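Local structure of fervidolysin (Fervidobacterium pennivorans, 1R6V) at residues Gln15-Leu20 with Trp665-Gly670; Pro505-Arg510 with Leu528-Glu533; Pro579-Val584 with Ser659-Val664. The protein degrades keratin into peptides as a calcium-binding, subtilisin-like serine protease, allowing its bacterium to grow on native feathers. The protein carries 1 engineered substitution. One frame throughout, in Å; residues are numbered along the deposited sequence.

Contact 1: residues Gln15-Leu20 with Trp665-Gly670; sequences QGYHIL and WWTIFG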
loop_
_atom_site.group_PDB
_atom_site.type_symbol
_atom_site.label_atom_id
_atom_site.label_comp_id
_atom_site.label_asym_id
_atom_site.label_seq_id
_atom_site.Cartn_x
_atom_site.Cartn_y
_atom_site.Cartn_z
ATOM N N GLN A 15 18.134 19.335 -11.330
ATOM C CA GLN A 15 17.641 19.257 -9.963
ATOM C C GLN A 15 16.793 18.014 -9.705
ATOM O O GLN A 15 16.129 17.923 -8.673
ATOM C CB GLN A 15 16.805 20.499 -9.645
ATOM C CG GLN A 15 17.578 21.816 -9.635
ATOM C CD GLN A 15 18.739 21.797 -8.658
ATOM O OE1 GLN A 15 19.888 21.578 -9.043
ATOM N NE2 GLN A 15 18.440 22.011 -7.385
ATOM N N GLY A 16 16.803 17.069 -10.639
ATOM C CA GLY A 16 16.015 15.856 -10.470
ATOM C C GLY A 16 14.532 16.077 -10.730
ATOM O O GLY A 16 14.159 16.975 -11.489
ATOM N N TYR A 17 13.678 15.266 -10.111
ATOM C CA TYR A 17 12.238 15.409 -10.306
ATOM C C TYR A 17 11.518 15.964 -9.081
ATOM O O TYR A 17 12.079 16.011 -7.989
ATOM C CB TYR A 17 11.619 14.070 -10.735
ATOM C CG TYR A 17 12.204 13.592 -12.045
ATOM C CD1 TYR A 17 13.289 12.709 -12.069
ATOM C CD2 TYR A 17 11.756 14.118 -13.258
ATOM C CE1 TYR A 17 13.918 12.379 -13.273
ATOM C CE2 TYR A 17 12.380 13.795 -14.464
ATOM C CZ TYR A 17 13.460 12.933 -14.463
ATOM O OH TYR A 17 14.111 12.654 -15.641
ATOM N N HIS A 18 10.275 16.383 -9.305
ATOM C CA HIS A 18 9.392 16.979 -8.301
ATOM C C HIS A 18 9.184 16.085 -7.077
ATOM O O HIS A 18 9.394 14.873 -7.128
ATOM C CB HIS A 18 8.038 17.275 -8.954
ATOM C CG HIS A 18 7.179 18.239 -8.195
ATOM N ND1 HIS A 18 5.799 18.180 -8.214
ATOM C CD2 HIS A 18 7.495 19.317 -7.436
ATOM C CE1 HIS A 18 5.305 19.176 -7.500
ATOM N NE2 HIS A 18 6.313 19.880 -7.017
ATOM N N ILE A 19 8.770 16.708 -5.976
ATOM C CA ILE A 19 8.519 15.981 -4.750
ATOM C C ILE A 19 7.353 15.016 -5.009
ATOM O O ILE A 19 6.436 15.324 -5.772
ATOM C CB ILE A 19 8.200 16.977 -3.609
ATOM C CG1 ILE A 19 7.890 16.230 -2.308
ATOM C CG2 ILE A 19 7.056 17.857 -4.014
ATOM C CD1 ILE A 19 6.455 15.816 -2.173
ATOM N N LEU A 20 7.400 13.846 -4.378
ATOM C CA LEU A 20 6.373 12.833 -4.564
ATOM C C LEU A 20 5.165 13.087 -3.664
ATOM O O LEU A 20 5.251 12.943 -2.442
ATOM C CB LEU A 20 6.967 11.455 -4.261
ATOM C CG LEU A 20 6.301 10.216 -4.876
ATOM C CD1 LEU A 20 7.127 8.975 -4.506
ATOM C CD2 LEU A 20 4.886 10.075 -4.381
ATOM N N TRP A 665 5.835 22.932 -15.677
ATOM C CA TRP A 665 7.074 22.348 -16.157
ATOM C C TRP A 665 6.866 21.233 -17.162
ATOM O O TRP A 665 5.754 20.737 -17.327
ATOM C CB TRP A 665 7.902 21.831 -14.978
ATOM C CG TRP A 665 7.247 20.706 -14.224
ATOM C CD1 TRP A 665 7.371 19.360 -14.472
ATOM C CD2 TRP A 665 6.363 20.827 -13.104
ATOM N NE1 TRP A 665 6.618 18.643 -13.574
ATOM C CE2 TRP A 665 5.989 19.515 -12.722
ATOM C CE3 TRP A 665 5.852 21.917 -12.384
ATOM C CZ2 TRP A 665 5.124 19.259 -11.645
ATOM C CZ3 TRP A 665 4.989 21.665 -11.309
ATOM C CH2 TRP A 665 4.636 20.343 -10.952
ATOM N N TRP A 666 7.960 20.880 -17.830
ATOM C CA TRP A 666 7.989 19.817 -18.840
ATOM C C TRP A 666 8.907 18.747 -18.259
ATOM O O TRP A 666 10.044 19.033 -17.871
ATOM C CB TRP A 666 8.558 20.361 -20.153
ATOM C CG TRP A 666 7.822 21.581 -20.610
ATOM C CD1 TRP A 666 8.040 22.864 -20.208
ATOM C CD2 TRP A 666 6.676 21.616 -21.472
ATOM N NE1 TRP A 666 7.098 23.699 -20.758
ATOM C CE2 TRP A 666 6.247 22.959 -21.538
ATOM C CE3 TRP A 666 5.969 20.639 -22.188
ATOM C CZ2 TRP A 666 5.141 23.357 -22.295
ATOM C CZ3 TRP A 666 4.868 21.032 -22.939
ATOM C CH2 TRP A 666 4.465 22.384 -22.985
ATOM N N THR A 667 8.400 17.523 -18.204
ATOM C CA THR A 667 9.131 16.402 -17.625
ATOM C C THR A 667 9.782 15.551 -18.712
ATOM O O THR A 667 9.092 14.973 -19.547
ATOM C CB THR A 667 8.159 15.561 -16.764
ATOM O OG1 THR A 667 7.577 16.401 -15.757
ATOM C CG2 THR A 667 8.887 14.417 -16.066
ATOM N N ILE A 668 11.109 15.496 -18.691
ATOM C CA ILE A 668 11.869 14.742 -19.682
ATOM C C ILE A 668 12.958 13.884 -19.039
ATOM O O ILE A 668 13.317 14.073 -17.869
ATOM C CB ILE A 668 12.498 15.680 -20.739
ATOM C CG1 ILE A 668 13.431 16.694 -20.074
ATOM C CG2 ILE A 668 11.394 16.368 -21.521
ATOM C CD1 ILE A 668 12.730 17.819 -19.381
ATOM N N PHE A 669 13.492 12.947 -19.818
ATOM C CA PHE A 669 14.491 12.021 -19.302
ATOM C C PHE A 669 15.809 11.954 -20.070
ATOM O O PHE A 669 16.683 11.150 -19.746
ATOM C CB PHE A 669 13.843 10.635 -19.209
ATOM C CG PHE A 669 12.506 10.657 -18.516
ATOM C CD1 PHE A 669 11.334 10.826 -19.239
ATOM C CD2 PHE A 669 12.433 10.608 -17.129
ATOM C CE1 PHE A 669 10.099 10.961 -18.593
ATOM C CE2 PHE A 669 11.205 10.742 -16.470
ATOM C CZ PHE A 669 10.036 10.920 -17.201
ATOM N N GLY A 670 15.954 12.807 -21.076
ATOM C CA GLY A 670 17.183 12.824 -21.837
ATOM C C GLY A 670 17.299 11.703 -22.851
ATOM O O GLY A 670 16.320 11.053 -23.198
#
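Tyr-17 reaches from the propeptide to the last strand of the second beta-sandwich domain, and its side chain is a worked example of how an aromatic residue can serve apolar and polar partners along one length. Its CB leaves the backbone with CG anti to the carbonyl carbon (chi1 -61°), which sends the ring out along Thr-667 to Phe-669. Partway out, CD2 and CE2 run past the methyl of Thr-667, CE2 lying 3.9 Å from Thr-667 CG2. Further along, CZ of Tyr-17 comes within 3.7 Å of CD2 of Phe-669. The two rings meet obliquely, inclined by 32°. At the tip, the hydroxyl donates a hydrogen bond of 2.8 Å from Tyr-17 OH to the backbone O of Ile-668. That carbonyl oxygen lies at the ring edge, near the ring plane, while the hydroxyl is tilted from the carbonyl plane. The same hydroxyl has a weak hydrogen bond with Ser-602.

The neighbouring residue makes a second aromatic contact. The six-membered ring of Trp-665 turns its edge toward a face of His-18, an edge-to-face pair with planes at 57°, and ND1 of His-18 stands 3.7 Å from CZ2 of Trp-665. CG2 of Ile-19 lies over the opposite face of this imidazole. Both rings are anchored at their polar ends: NE2 of His-18 is hydrogen-bonded to the carbonyl of Lys-82, and NE1 of Trp-665 to that of Ile-526.

The chemistry is thus mainly aromatic and apolar, with one phenol-to-carbonyl bond giving direction to the tyrosine, and it seats the propeptide loop against the last strand of the second beta-sandwich domain, one of two that may mediate interactions with substrate.

Contact 2: residues Pro505-Arg510 with Leu528-Glu533; sequences PDHWDR and LRMAEE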
loop_
_atom_site.group_PDB
_atom_site.type_symbol
_atom_site.label_atom_id
_atom_site.label_comp_id
_atom_site.label_asym_id
_atom_site.label_seq_id
_atom_site.Cartn_x
_atom_site.Cartn_y
_atom_site.Cartn_z
ATOM N N PRO A 505 5.919 8.485 -15.428
ATOM C CA PRO A 505 5.346 9.059 -14.204
ATOM C C PRO A 505 3.835 9.146 -14.299
ATOM O O PRO A 505 3.291 9.362 -15.377
ATOM C CB PRO A 505 6.009 10.440 -14.110
ATOM C CG PRO A 505 7.318 10.258 -14.845
ATOM C CD PRO A 505 6.906 9.401 -16.031
ATOM N N ASP A 506 3.233 8.995 -13.139
ATOM C CA ASP A 506 1.784 9.026 -13.054
ATOM C C ASP A 506 1.276 10.460 -13.160
ATOM O O ASP A 506 1.557 11.286 -12.301
ATOM C CB ASP A 506 1.354 8.411 -11.723
ATOM C CG ASP A 506 -0.146 8.305 -11.579
ATOM O OD1 ASP A 506 -0.871 8.489 -12.581
ATOM O OD2 ASP A 506 -0.600 8.020 -10.453
ATOM N N HIS A 507 0.447 10.756 -14.269
ATOM C CA HIS A 507 -0.077 12.103 -14.447
ATOM C C HIS A 507 -1.507 12.148 -13.922
ATOM O O HIS A 507 -2.453 12.273 -14.703
ATOM C CB HIS A 507 -0.050 12.483 -15.930
ATOM C CG HIS A 507 -0.345 11.339 -16.852
ATOM N ND1 HIS A 507 0.533 10.295 -17.047
ATOM C CD2 HIS A 507 -1.423 11.073 -17.628
ATOM C CE1 HIS A 507 0.012 9.435 -17.904
ATOM N NE2 HIS A 507 -1.175 9.883 -18.271
ATOM N N TRP A 508 -1.662 12.043 -12.604
ATOM C CA TRP A 508 -2.986 12.049 -11.972
ATOM C C TRP A 508 -3.525 13.443 -11.707
ATOM O O TRP A 508 -4.698 13.608 -11.374
ATOM C CB TRP A 508 -2.952 11.299 -10.639
ATOM C CG TRP A 508 -1.987 11.882 -9.632
ATOM C CD1 TRP A 508 -0.663 11.596 -9.520
ATOM C CD2 TRP A 508 -2.277 12.848 -8.602
ATOM N NE1 TRP A 508 -0.103 12.314 -8.492
ATOM C CE2 TRP A 508 -1.071 13.092 -7.910
ATOM C CE3 TRP A 508 -3.436 13.530 -8.202
ATOM C CZ2 TRP A 508 -0.986 13.991 -6.831
ATOM C CZ3 TRP A 508 -3.354 14.425 -7.129
ATOM C CH2 TRP A 508 -2.135 14.645 -6.456
ATOM N N ASP A 509 -2.646 14.433 -11.835
ATOM C CA ASP A 509 -2.972 15.832 -11.608
ATOM C C ASP A 509 -3.594 16.383 -12.888
ATOM O O ASP A 509 -2.978 17.173 -13.603
ATOM C CB ASP A 509 -1.681 16.587 -11.265
ATOM C CG ASP A 509 -1.930 17.971 -10.713
ATOM O OD1 ASP A 509 -0.934 18.698 -10.522
ATOM O OD2 ASP A 509 -3.103 18.329 -10.466
ATOM N N ARG A 510 -4.813 15.940 -13.174
ATOM C CA ARG A 510 -5.539 16.358 -14.370
ATOM C C ARG A 510 -5.678 17.875 -14.435
ATOM O O ARG A 510 -5.409 18.577 -13.456
ATOM C CB ARG A 510 -6.918 15.701 -14.392
ATOM N N LEU A 528 2.867 16.462 -15.664
ATOM C CA LEU A 528 1.620 17.183 -15.855
ATOM C C LEU A 528 0.859 16.781 -17.107
ATOM O O LEU A 528 -0.305 17.157 -17.267
ATOM C CB LEU A 528 1.910 18.690 -15.910
ATOM C CG LEU A 528 2.634 19.256 -14.681
ATOM C CD1 LEU A 528 2.977 20.738 -14.886
ATOM C CD2 LEU A 528 1.747 19.088 -13.456
ATOM N N ARG A 529 1.506 16.012 -17.983
ATOM C CA ARG A 529 0.892 15.620 -19.250
ATOM C C ARG A 529 1.074 14.158 -19.636
ATOM O O ARG A 529 2.137 13.585 -19.423
ATOM C CB ARG A 529 1.470 16.473 -20.377
ATOM C CG ARG A 529 1.463 17.953 -20.083
ATOM C CD ARG A 529 2.146 18.736 -21.189
ATOM N NE ARG A 529 2.349 20.120 -20.781
ATOM C CZ ARG A 529 3.253 20.509 -19.886
ATOM N NH1 ARG A 529 4.050 19.620 -19.310
ATOM N NH2 ARG A 529 3.340 21.791 -19.539
ATOM N N MET A 530 0.036 13.580 -20.233
ATOM C CA MET A 530 0.095 12.187 -20.670
ATOM C C MET A 530 1.239 12.024 -21.673
ATOM O O MET A 530 1.890 10.979 -21.731
ATOM C CB MET A 530 -1.238 11.774 -21.312
ATOM C CG MET A 530 -1.328 10.292 -21.656
ATOM S SD MET A 530 -2.938 9.833 -22.347
ATOM C CE MET A 530 -3.793 9.354 -20.875
ATOM N N ALA A 531 1.507 13.075 -22.445
ATOM C CA ALA A 531 2.570 13.030 -23.438
ATOM C C ALA A 531 3.957 12.811 -22.838
ATOM O O ALA A 531 4.885 12.426 -23.547
ATOM C CB ALA A 531 2.566 14.323 -24.280
ATOM N N GLU A 532 4.101 13.052 -21.536
ATOM C CA GLU A 532 5.383 12.879 -20.866
ATOM C C GLU A 532 5.604 11.442 -20.375
ATOM O O GLU A 532 6.732 11.050 -20.075
ATOM C CB GLU A 532 5.489 13.855 -19.695
ATOM C CG GLU A 532 5.425 15.302 -20.152
ATOM C CD GLU A 532 5.203 16.283 -19.026
ATOM O OE1 GLU A 532 4.360 15.989 -18.149
ATOM O OE2 GLU A 532 5.865 17.344 -19.039
ATOM N N GLU A 533 4.530 10.675 -20.294
ATOM C CA GLU A 533 4.622 9.293 -19.837
ATOM C C GLU A 533 5.466 8.465 -20.807
ATOM O O GLU A 533 5.378 8.633 -22.020
ATOM C CB GLU A 533 3.227 8.675 -19.719
ATOM C CG GLU A 533 3.243 7.254 -19.152
ATOM C CD GLU A 533 1.893 6.555 -19.218
ATOM O OE1 GLU A 533 1.832 5.356 -18.850
ATOM O OE2 GLU A 533 0.896 7.194 -19.632
HETATM O O HOH W 1 -2.807 14.960 -16.577
#
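Met-530 packs over a face and round the rim of the His-507 ring. CA of Met-530 stands 3.6 Å from the centroid of the His-507 ring and 16° off its normal, a CH-pi contact over the face. The methionine chain then runs down past the rim, where its CG lies 3.4 Å from NE2 of His-507, and the bend at chi3 brings CE to the edge in the ring plane. Nearby, CD2 of Leu-528 lies alongside the carboxylate of Asp-509, whose oxygens accept hydrogen bonds from the backbone N of Tyr-524 and Gly-522.

A carboxylate oxygen meets the C-H edge of the imidazole: Glu-533, extended beyond CG, carries OE2 to 3.0 Å from CE1 of His-507, with carboxylate and ring planes 50° apart. ND1 of His-507 has a weak hydrogen bond within its own segment, to O of Pro-505, which may bias the ring's rotation.

Within 528-533, NH1 of Arg-529 forms a salt bridge of 2.9 Å with OE2 of Glu-532, an oxygen that also accepts from the backbone N of Thr-667, while NE of Arg-529 pairs with Asp-649. One water donates to the carbonyl O of His-507 and, weakly, to that of Leu-528.

This is a loop folded back upon itself between antiparallel strands 496-505 and 535-543 of the Ig-like beta-sandwich domain, its returning limb making a short 3-10 turn at 530-532.

Contact 3: residues Pro579-Val584 with Ser659-Val664; sequences PLLRGV and SQPIYV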
loop_
_atom_site.group_PDB
_atom_site.type_symbol
_atom_site.label_atom_id
_atom_site.label_comp_id
_atom_site.label_asym_id
_atom_site.label_seq_id
_atom_site.Cartn_x
_atom_site.Cartn_y
_atom_site.Cartn_z
ATOM N N PRO A 579 11.842 25.509 -12.987
ATOM C CA PRO A 579 10.468 25.941 -12.712
ATOM C C PRO A 579 10.294 26.770 -11.451
ATOM O O PRO A 579 9.333 27.526 -11.330
ATOM C CB PRO A 579 9.677 24.633 -12.667
ATOM C CG PRO A 579 10.716 23.577 -12.439
ATOM C CD PRO A 579 11.908 24.055 -13.203
ATOM N N LEU A 580 11.230 26.612 -10.521
ATOM C CA LEU A 580 11.214 27.353 -9.263
ATOM C C LEU A 580 12.087 28.591 -9.381
ATOM O O LEU A 580 12.290 29.314 -8.403
ATOM C CB LEU A 580 11.734 26.481 -8.117
ATOM C CG LEU A 580 10.804 25.418 -7.539
ATOM C CD1 LEU A 580 10.495 24.346 -8.560
ATOM C CD2 LEU A 580 11.486 24.800 -6.317
ATOM N N LEU A 581 12.611 28.822 -10.581
ATOM C CA LEU A 581 13.466 29.973 -10.861
ATOM C C LEU A 581 14.716 30.025 -9.988
ATOM O O LEU A 581 15.182 31.107 -9.631
ATOM C CB LEU A 581 12.676 31.276 -10.703
ATOM C CG LEU A 581 11.405 31.357 -11.548
ATOM C CD1 LEU A 581 10.703 32.688 -11.329
ATOM C CD2 LEU A 581 11.770 31.173 -13.015
ATOM N N ARG A 582 15.259 28.856 -9.655
ATOM C CA ARG A 582 16.468 28.769 -8.837
ATOM C C ARG A 582 17.690 29.099 -9.699
ATOM O O ARG A 582 18.740 29.513 -9.196
ATOM C CB ARG A 582 16.613 27.358 -8.243
ATOM C CG ARG A 582 15.581 27.011 -7.160
ATOM C CD ARG A 582 15.654 25.545 -6.751
ATOM N NE ARG A 582 15.186 24.656 -7.811
ATOM C CZ ARG A 582 15.052 23.340 -7.689
ATOM N NH1 ARG A 582 15.356 22.739 -6.544
ATOM N NH2 ARG A 582 14.593 22.623 -8.711
ATOM N N GLY A 583 17.541 28.926 -11.006
ATOM C CA GLY A 583 18.630 29.205 -11.923
ATOM C C GLY A 583 18.199 28.836 -13.324
ATOM O O GLY A 583 17.036 28.487 -13.536
ATOM N N VAL A 584 19.123 28.912 -14.275
ATOM C CA VAL A 584 18.821 28.576 -15.664
ATOM C C VAL A 584 19.725 27.459 -16.159
ATOM O O VAL A 584 20.830 27.267 -15.648
ATOM C CB VAL A 584 18.995 29.811 -16.591
ATOM C CG1 VAL A 584 18.066 30.935 -16.144
ATOM C CG2 VAL A 584 20.443 30.281 -16.578
ATOM N N SER A 659 6.148 35.087 -4.383
ATOM C CA SER A 659 7.215 34.810 -3.421
ATOM C C SER A 659 7.827 33.422 -3.581
ATOM O O SER A 659 9.047 33.264 -3.518
ATOM C CB SER A 659 6.677 34.964 -1.994
ATOM O OG SER A 659 7.541 34.349 -1.056
ATOM N N GLN A 660 6.968 32.425 -3.766
ATOM C CA GLN A 660 7.392 31.033 -3.940
ATOM C C GLN A 660 6.852 30.528 -5.274
ATOM O O GLN A 660 5.836 29.835 -5.316
ATOM C CB GLN A 660 6.829 30.145 -2.822
ATOM C CG GLN A 660 7.513 30.268 -1.472
ATOM C CD GLN A 660 8.987 29.918 -1.529
ATOM O OE1 GLN A 660 9.839 30.787 -1.734
ATOM N NE2 GLN A 660 9.296 28.639 -1.359
ATOM N N PRO A 661 7.525 30.873 -6.379
ATOM C CA PRO A 661 7.079 30.440 -7.706
ATOM C C PRO A 661 7.321 28.975 -8.049
ATOM O O PRO A 661 8.264 28.345 -7.579
ATOM C CB PRO A 661 7.863 31.353 -8.637
ATOM C CG PRO A 661 9.191 31.445 -7.926
ATOM C CD PRO A 661 8.729 31.718 -6.487
ATOM N N ILE A 662 6.424 28.446 -8.867
ATOM C CA ILE A 662 6.537 27.100 -9.384
ATOM C C ILE A 662 5.769 27.142 -10.703
ATOM O O ILE A 662 4.554 26.994 -10.733
ATOM C CB ILE A 662 5.956 26.011 -8.416
ATOM C CG1 ILE A 662 5.916 24.670 -9.136
ATOM C CG2 ILE A 662 4.576 26.374 -7.931
ATOM C CD1 ILE A 662 7.201 24.300 -9.737
ATOM N N TYR A 663 6.492 27.394 -11.789
ATOM C CA TYR A 663 5.864 27.472 -13.096
ATOM C C TYR A 663 5.641 26.092 -13.679
ATOM O O TYR A 663 6.360 25.149 -13.349
ATOM C CB TYR A 663 6.722 28.282 -14.072
ATOM C CG TYR A 663 6.625 29.777 -13.855
ATOM C CD1 TYR A 663 7.503 30.433 -12.997
ATOM C CD2 TYR A 663 5.617 30.521 -14.472
ATOM C CE1 TYR A 663 7.379 31.797 -12.754
ATOM C CE2 TYR A 663 5.483 31.887 -14.234
ATOM C CZ TYR A 663 6.370 32.512 -13.373
ATOM O OH TYR A 663 6.242 33.856 -13.118
ATOM N N VAL A 664 4.627 25.995 -14.534
ATOM C CA VAL A 664 4.306 24.754 -15.228
ATOM C C VAL A 664 5.627 24.237 -15.789
ATOM O O VAL A 664 6.459 25.008 -16.295
ATOM C CB VAL A 664 3.286 25.030 -16.370
ATOM C CG1 VAL A 664 3.287 23.904 -17.377
ATOM C CG2 VAL A 664 1.879 25.176 -15.772
#
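The loop 579-584, linking antiparallel strands 573-577 and 584-589 of the second beta-sandwich domain, packs against 659-664, which leads into strand 666-669. At the centre of the contact is a backbone bond: N of Tyr-663 donates to O of Pro-579 over 2.9 Å at a nearly straight 170°. CA of Ile-662 adds a longer CA-H...O contact to the same oxygen. In return, CA of Leu-580 points its hydrogen at O of Pro-661, 3.5 Å away.

Side chains close over both flanks of these backbone contacts. Leu-580 and Ile-662 run side by side in the same direction, and the methyls Leu-580 CD1 and Ile-662 CD1 meet at 3.5 Å, tighter than usual van der Waals contact. CG1 of the isoleucine, anti to the backbone N (chi1 171°), carries CD1 there, and this methyl also packs on CB of Pro-579. Leu-581 sends one methyl into the angle between two partners: CD1 of Leu-581 is 3.7 Å from CE1 of Tyr-663, at the edge of the phenol ring, and 3.9 Å from CG of Pro-661.

Beyond the two loops, Pro-579 and Tyr-663 both lean on Ser-606 of strand 604-610, while on strand 644-647 Leu-581 touches Trp-644 and Tyr-663 touches Ile-646. The propeptide covers another part, where Val-584, opening strand 584-589, makes backbone hydrogen bonds with Pro-10 and Ile-12.

All three contacts gather where the propeptide and the two beta-sandwich domains meet. Contact 1 pairs residues near the chain ends, with contacts 2 and 3 between them in sequence. Its centre is about 12 Å from that of contact 2 and 13 Å from that of contact 3, which themselves lie 20 Å apart. Contacts 1 and 3 adjoin one antiparallel sheet, through strands 573-577, 584-589 and 666-669; contact 2 lies between strands 496-505 and 535-543 of another. Residues 659-664 run straight into 665-670. Arg-529 hydrogen-bonds to O of Trp-665, tying the two sandwich domains together, well away from the calcium site and charge relay residues.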